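Local atomic coordinates of dTDP-4-dehydrorhamnose reductase (Bacillus anthracis, PDB entry 3SC6), a protein that catalyses, with NADP(H) as cofactor, the interconversion of dTDP-4-dehydrorhamnose and dTDP-L-rhamnose in the rhamnose-biosynthetic pathway. Residues 149-161 with 183-195. Numbering follows the deposited sequence.
Sequences FIVRTSWLYGKYG and DQIGSPTYVADLN. With NAP (NADP nicotinamide-adenine-dinucleotide phosphate), chain G; SO4 (sulfate ion), chain H.
One face of the Trp155 indole takes Gly186 CA, 3.7 Å from the centroid of the six-membered ring, in a CH-pi contact; Ser187 N lies over the same face toward the rim, and Gln184 O meets the indole edge in plane. Tyr157 receives Tyr190 CA over one ring face, 4.2 Å from its centroid, and Trp155 O at its edge. The two tyrosine planes are 21° apart, but offset so far that there is little stacking. The Tyr190 ring, with Ala192 CB over one face, turns its edge to Tyr157 O and Gly158 CA, its CG standing opposite the backbone N (chi1 172°); Tyr190 OH is hydrogen-bonded, and Lys159 NZ salt-bridged, to Glu283. The backbones pair as a short parallel ladder: Thr189 N donates almost straight to Trp155 O (2.8 Å), Tyr157 N to Thr189 O, and Val191 N to Tyr157 O. Thr189 OG1 adds a hydrogen bond to Ser154 O in the carbonyl plane (3.1 Å). Leu156 CD1 packs on Val191 CG2 (3.5 Å) and Leu194, while CD2 faces the NADP. The ladder joins strand 185-190 to strand 148-157 of the Rossmann-type sheet, beside the nicotinamide; helix 16-24 packs against Leu156 and Val191, helix 273-283 against Tyr157 and Pro188.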
loop_
_atom_site.group_PDB
_atom_site.type_symbol
_atom_site.label_atom_id
_atom_site.label_comp_id
_atom_site.label_asym_id
_atom_site.label_seq_id
_atom_site.Cartn_x
_atom_site.Cartn_y
_atom_site.Cartn_z
ATOM N N PHE A 149 2.353 -6.732 -11.930
ATOM C CA PHE A 149 1.375 -5.695 -11.710
ATOM C C PHE A 149 1.946 -4.784 -10.639
ATOM O O PHE A 149 2.016 -5.173 -9.472
ATOM C CB PHE A 149 0.057 -6.253 -11.167
ATOM C CG PHE A 149 -0.608 -7.248 -12.058
ATOM C CD1 PHE A 149 -1.501 -6.840 -13.021
ATOM C CD2 PHE A 149 -0.378 -8.600 -11.897
ATOM C CE1 PHE A 149 -2.131 -7.762 -13.828
ATOM C CE2 PHE A 149 -1.010 -9.522 -12.700
ATOM C CZ PHE A 149 -1.883 -9.103 -13.666
ATOM N N ILE A 150 2.396 -3.597 -11.020
ATOM C CA ILE A 150 2.932 -2.664 -10.038
ATOM C C ILE A 150 1.711 -1.896 -9.564
ATOM O O ILE A 150 1.124 -1.134 -10.327
ATOM C CB ILE A 150 3.999 -1.725 -10.620
ATOM C CG1 ILE A 150 5.196 -2.537 -11.113
ATOM C CG2 ILE A 150 4.474 -0.757 -9.566
ATOM C CD1 ILE A 150 6.317 -1.698 -11.676
ATOM N N VAL A 151 1.307 -2.131 -8.319
ATOM C CA VAL A 151 0.139 -1.462 -7.761
ATOM C C VAL A 151 0.487 -0.407 -6.707
ATOM O O VAL A 151 0.788 -0.727 -5.560
ATOM C CB VAL A 151 -0.849 -2.490 -7.148
ATOM C CG1 VAL A 151 -2.039 -1.781 -6.525
ATOM C CG2 VAL A 151 -1.316 -3.485 -8.211
ATOM N N ARG A 152 0.439 0.857 -7.112
ATOM C CA ARG A 152 0.730 1.970 -6.221
ATOM C C ARG A 152 -0.538 2.347 -5.478
ATOM O O ARG A 152 -1.597 2.497 -6.091
ATOM C CB ARG A 152 1.215 3.161 -7.033
ATOM C CG ARG A 152 2.514 2.918 -7.742
ATOM C CD ARG A 152 2.823 4.016 -8.715
ATOM N NE ARG A 152 4.086 3.779 -9.398
ATOM C CZ ARG A 152 4.520 4.489 -10.432
ATOM N NH1 ARG A 152 3.755 5.437 -10.957
ATOM N NH2 ARG A 152 5.690 4.206 -10.987
ATOM N N THR A 153 -0.428 2.486 -4.160
ATOM C CA THR A 153 -1.562 2.852 -3.328
ATOM C C THR A 153 -1.081 3.950 -2.381
ATOM O O THR A 153 0.071 4.374 -2.476
ATOM C CB THR A 153 -2.090 1.661 -2.531
ATOM O OG1 THR A 153 -3.293 2.032 -1.848
ATOM C CG2 THR A 153 -1.040 1.166 -1.542
ATOM N N SER A 154 -1.945 4.407 -1.470
ATOM C CA SER A 154 -1.566 5.469 -0.526
ATOM C C SER A 154 -2.526 5.610 0.649
ATOM O O SER A 154 -3.713 5.300 0.517
ATOM C CB SER A 154 -1.554 6.804 -1.262
ATOM O OG SER A 154 -2.843 7.096 -1.783
ATOM N N TRP A 155 -2.019 6.081 1.798
ATOM C CA TRP A 155 -2.880 6.267 2.972
ATOM C C TRP A 155 -3.681 5.006 3.217
ATOM O O TRP A 155 -4.895 5.041 3.407
ATOM C CB TRP A 155 -3.784 7.464 2.685
ATOM C CG TRP A 155 -3.056 8.781 2.685
ATOM C CD1 TRP A 155 -1.914 9.091 2.006
ATOM C CD2 TRP A 155 -3.564 10.028 3.180
ATOM N NE1 TRP A 155 -1.598 10.412 2.184
ATOM C CE2 TRP A 155 -2.608 11.017 2.880
ATOM C CE3 TRP A 155 -4.709 10.390 3.894
ATOM C CZ2 TRP A 155 -2.762 12.344 3.264
ATOM C CZ3 TRP A 155 -4.858 11.708 4.280
ATOM C CH2 TRP A 155 -3.889 12.671 3.961
ATOM N N LEU A 156 -2.969 3.889 3.215
ATOM C CA LEU A 156 -3.555 2.580 3.415
ATOM C C LEU A 156 -3.812 2.300 4.900
ATOM O O LEU A 156 -2.984 2.630 5.749
ATOM C CB LEU A 156 -2.602 1.535 2.829
ATOM C CG LEU A 156 -3.019 0.070 2.800
ATOM C CD1 LEU A 156 -4.288 -0.095 1.983
ATOM C CD2 LEU A 156 -1.900 -0.765 2.210
ATOM N N TYR A 157 -4.966 1.705 5.204
ATOM C CA TYR A 157 -5.332 1.371 6.582
ATOM C C TYR A 157 -6.290 0.187 6.536
ATOM O O TYR A 157 -7.145 0.120 5.650
ATOM C CB TYR A 157 -6.013 2.545 7.282
ATOM C CG TYR A 157 -7.361 2.911 6.712
ATOM C CD1 TYR A 157 -7.479 3.789 5.648
ATOM C CD2 TYR A 157 -8.524 2.389 7.264
ATOM C CE1 TYR A 157 -8.723 4.124 5.135
ATOM C CE2 TYR A 157 -9.764 2.714 6.765
ATOM C CZ TYR A 157 -9.865 3.580 5.702
ATOM O OH TYR A 157 -11.109 3.901 5.210
ATOM N N GLY A 158 -6.158 -0.737 7.485
ATOM C CA GLY A 158 -7.025 -1.919 7.530
ATOM C C GLY A 158 -7.481 -2.336 8.916
ATOM O O GLY A 158 -7.325 -1.598 9.886
ATOM N N LYS A 159 -8.053 -3.533 8.996
ATOM C CA LYS A 159 -8.546 -4.073 10.257
ATOM C C LYS A 159 -7.451 -4.367 11.260
ATOM O O LYS A 159 -7.602 -4.109 12.455
ATOM C CB LYS A 159 -9.272 -5.410 10.037
ATOM C CG LYS A 159 -10.502 -5.387 9.162
ATOM C CD LYS A 159 -11.121 -6.785 9.112
ATOM C CE LYS A 159 -12.389 -6.818 8.279
ATOM N NZ LYS A 159 -12.150 -6.410 6.863
ATOM N N TYR A 160 -6.344 -4.907 10.768
ATOM C CA TYR A 160 -5.235 -5.275 11.631
ATOM C C TYR A 160 -4.119 -4.245 11.690
ATOM O O TYR A 160 -3.924 -3.467 10.759
ATOM C CB TYR A 160 -4.704 -6.625 11.157
ATOM C CG TYR A 160 -5.823 -7.640 11.045
ATOM C CD1 TYR A 160 -6.223 -8.399 12.132
ATOM C CD2 TYR A 160 -6.498 -7.810 9.844
ATOM C CE1 TYR A 160 -7.259 -9.308 12.020
ATOM C CE2 TYR A 160 -7.527 -8.711 9.725
ATOM C CZ TYR A 160 -7.905 -9.458 10.810
ATOM O OH TYR A 160 -8.933 -10.355 10.676
ATOM N N GLY A 161 -3.400 -4.248 12.812
ATOM C CA GLY A 161 -2.288 -3.328 13.041
ATOM C C GLY A 161 -2.760 -1.925 13.372
ATOM O O GLY A 161 -3.939 -1.605 13.224
ATOM N N ASP A 183 -2.748 20.546 6.157
ATOM C CA ASP A 183 -2.123 21.105 4.956
ATOM C C ASP A 183 -1.520 20.019 4.054
ATOM O O ASP A 183 -0.663 20.301 3.213
ATOM C CB ASP A 183 -1.076 22.164 5.328
ATOM C CG ASP A 183 0.020 21.619 6.224
ATOM O OD1 ASP A 183 0.944 22.388 6.561
ATOM O OD2 ASP A 183 -0.045 20.429 6.596
ATOM N N GLN A 184 -1.975 18.780 4.247
ATOM C CA GLN A 184 -1.516 17.633 3.462
ATOM C C GLN A 184 -2.740 16.890 2.949
ATOM O O GLN A 184 -3.436 16.218 3.713
ATOM C CB GLN A 184 -0.652 16.679 4.287
ATOM C CG GLN A 184 0.624 17.279 4.817
ATOM C CD GLN A 184 1.447 16.276 5.604
ATOM O OE1 GLN A 184 1.075 15.110 5.726
ATOM N NE2 GLN A 184 2.576 16.725 6.135
ATOM N N ILE A 185 -2.999 17.020 1.653
ATOM C CA ILE A 185 -4.135 16.369 1.029
ATOM C C ILE A 185 -3.752 14.991 0.509
ATOM O O ILE A 185 -2.647 14.792 0.003
ATOM C CB ILE A 185 -4.701 17.229 -0.119
ATOM C CG1 ILE A 185 -5.145 18.592 0.421
ATOM C CG2 ILE A 185 -5.870 16.530 -0.793
ATOM C CD1 ILE A 185 -5.726 19.508 -0.636
ATOM N N GLY A 186 -4.670 14.038 0.653
ATOM C CA GLY A 186 -4.442 12.672 0.203
ATOM C C GLY A 186 -5.742 11.922 0.004
ATOM O O GLY A 186 -6.819 12.513 0.031
ATOM N N SER A 187 -5.642 10.612 -0.195
ATOM C CA SER A 187 -6.822 9.785 -0.401
ATOM C C SER A 187 -6.740 8.477 0.391
ATOM O O SER A 187 -6.051 7.537 -0.016
ATOM C CB SER A 187 -6.996 9.490 -1.888
ATOM O OG SER A 187 -5.869 8.806 -2.393
ATOM N N PRO A 188 -7.441 8.418 1.532
ATOM C CA PRO A 188 -7.454 7.231 2.381
ATOM C C PRO A 188 -7.895 6.000 1.611
ATOM O O PRO A 188 -8.927 6.028 0.946
ATOM C CB PRO A 188 -8.490 7.577 3.454
ATOM C CG PRO A 188 -8.542 9.058 3.480
ATOM C CD PRO A 188 -8.217 9.527 2.109
ATOM N N THR A 189 -7.120 4.925 1.707
ATOM C CA THR A 189 -7.442 3.690 1.012
ATOM C C THR A 189 -7.603 2.518 1.968
ATOM O O THR A 189 -6.662 2.138 2.661
ATOM C CB THR A 189 -6.353 3.338 -0.008
ATOM O OG1 THR A 189 -6.255 4.387 -0.979
ATOM C CG2 THR A 189 -6.680 2.037 -0.703
ATOM N N TYR A 190 -8.804 1.948 1.996
ATOM C CA TYR A 190 -9.091 0.809 2.862
ATOM C C TYR A 190 -8.710 -0.523 2.221
ATOM O O TYR A 190 -9.222 -0.894 1.168
ATOM C CB TYR A 190 -10.548 0.839 3.344
ATOM C CG TYR A 190 -10.984 -0.396 4.096
ATOM C CD1 TYR A 190 -10.176 -0.967 5.065
ATOM C CD2 TYR A 190 -12.263 -0.911 3.932
ATOM C CE1 TYR A 190 -10.586 -2.084 5.769
ATOM C CE2 TYR A 190 -12.688 -2.012 4.648
ATOM C CZ TYR A 190 -11.844 -2.594 5.563
ATOM O OH TYR A 190 -12.257 -3.689 6.276
ATOM N N VAL A 191 -7.789 -1.219 2.883
ATOM C CA VAL A 191 -7.277 -2.517 2.438
ATOM C C VAL A 191 -8.309 -3.415 1.763
ATOM O O VAL A 191 -8.030 -4.002 0.728
ATOM C CB VAL A 191 -6.637 -3.289 3.615
ATOM C CG1 VAL A 191 -6.205 -4.671 3.176
ATOM C CG2 VAL A 191 -5.453 -2.512 4.186
ATOM N N ALA A 192 -9.498 -3.531 2.341
ATOM C CA ALA A 192 -10.534 -4.378 1.748
ATOM C C ALA A 192 -10.814 -3.992 0.301
ATOM O O ALA A 192 -10.961 -4.872 -0.547
ATOM C CB ALA A 192 -11.802 -4.338 2.562
ATOM N N ASP A 193 -10.902 -2.691 0.018
ATOM C CA ASP A 193 -11.158 -2.221 -1.353
ATOM C C ASP A 193 -9.948 -2.498 -2.253
ATOM O O ASP A 193 -10.102 -2.806 -3.439
ATOM C CB ASP A 193 -11.518 -0.728 -1.394
ATOM C CG ASP A 193 -12.830 -0.409 -0.682
ATOM O OD1 ASP A 193 -13.523 -1.346 -0.234
ATOM O OD2 ASP A 193 -13.182 0.789 -0.595
ATOM N N LEU A 194 -8.749 -2.378 -1.690
ATOM C CA LEU A 194 -7.531 -2.627 -2.444
ATOM C C LEU A 194 -7.461 -4.108 -2.809
ATOM O O LEU A 194 -7.222 -4.465 -3.965
ATOM C CB LEU A 194 -6.296 -2.236 -1.627
ATOM C CG LEU A 194 -4.953 -2.479 -2.323
ATOM C CD1 LEU A 194 -4.906 -1.734 -3.645
ATOM C CD2 LEU A 194 -3.794 -2.068 -1.430
ATOM N N ASN A 195 -7.674 -4.969 -1.816
ATOM C CA ASN A 195 -7.633 -6.413 -2.038
ATOM C C ASN A 195 -8.625 -6.845 -3.102
ATOM O O ASN A 195 -8.342 -7.756 -3.876
ATOM C CB ASN A 195 -7.862 -7.177 -0.731
ATOM C CG ASN A 195 -6.753 -6.943 0.286
ATOM O OD1 ASN A 195 -5.674 -6.445 -0.054
ATOM N ND2 ASN A 195 -6.998 -7.339 1.534
HETATM P PA NAP G . 3.503 -3.108 7.033
HETATM O O1A NAP G . 4.788 -2.510 7.551
HETATM O O2A NAP G . 2.430 -3.519 8.018
HETATM O O5B NAP G . 3.847 -4.383 6.114
HETATM C C5B NAP G . 5.180 -4.693 5.715
HETATM C C4B NAP G . 5.558 -6.059 6.276
HETATM O O4B NAP G . 6.797 -6.499 5.697
HETATM C C3B NAP G . 5.749 -6.024 7.792
HETATM O O3B NAP G . 4.907 -6.974 8.452
HETATM C C2B NAP G . 7.202 -6.384 7.999
HETATM O O2B NAP G . 7.401 -7.169 9.174
HETATM C C1B NAP G . 7.544 -7.147 6.726
HETATM N N9A NAP G . 9.011 -7.227 6.490
HETATM C C8A NAP G . 9.963 -6.379 6.924
HETATM N N7A NAP G . 11.169 -6.835 6.515
HETATM C C5A NAP G . 10.963 -7.977 5.835
HETATM C C6A NAP G . 11.850 -8.948 5.151
HETATM N N6A NAP G . 13.192 -8.761 5.127
HETATM N N1A NAP G . 11.283 -10.017 4.546
HETATM C C2A NAP G . 9.948 -10.195 4.573
HETATM N N3A NAP G . 9.125 -9.324 5.194
HETATM C C4A NAP G . 9.605 -8.222 5.826
HETATM O O3 NAP G . 2.863 -2.090 5.955
HETATM P PN NAP G . 1.698 -2.520 4.915
HETATM O O1N NAP G . 0.825 -1.310 4.678
HETATM O O2N NAP G . 1.086 -3.836 5.327
HETATM O O5D NAP G . 2.524 -2.795 3.566
HETATM C C5D NAP G . 1.846 -2.998 2.326
HETATM C C4D NAP G . 2.607 -2.330 1.182
HETATM O O4D NAP G . 1.957 -1.106 0.804
HETATM C C3D NAP G . 4.047 -1.978 1.546
HETATM O O3D NAP G . 4.949 -2.547 0.594
HETATM C C2D NAP G . 4.116 -0.466 1.504
HETATM O O2D NAP G . 5.362 -0.042 0.951
HETATM C C1D NAP G . 2.927 -0.063 0.639
HETATM N N1N NAP G . 2.351 1.242 0.999
HETATM C C2N NAP G . 1.859 1.446 2.232
HETATM C C3N NAP G . 1.307 2.677 2.587
HETATM C C7N NAP G . 0.768 2.874 3.979
HETATM O O7N NAP G . 0.893 1.972 4.795
HETATM N N7N NAP G . 0.163 4.014 4.306
HETATM C C4N NAP G . 1.264 3.697 1.641
HETATM C C5N NAP G . 1.772 3.461 0.374
HETATM C C6N NAP G . 2.311 2.214 0.074
HETATM P P2B NAP G . 8.069 -6.521 10.492
HETATM O O1X NAP G . 7.844 -7.583 11.541
HETATM O O2X NAP G . 9.518 -6.310 10.124
HETATM O O3X NAP G . 7.298 -5.244 10.715
HETATM S S SO4 H . -4.542 -6.308 15.562
HETATM O O1 SO4 H . -3.749 -6.598 14.372
HETATM O O2 SO4 H . -5.002 -7.564 16.153
HETATM O O3 SO4 H . -3.712 -5.585 16.525
HETATM O O4 SO4 H . -5.699 -5.490 15.202
#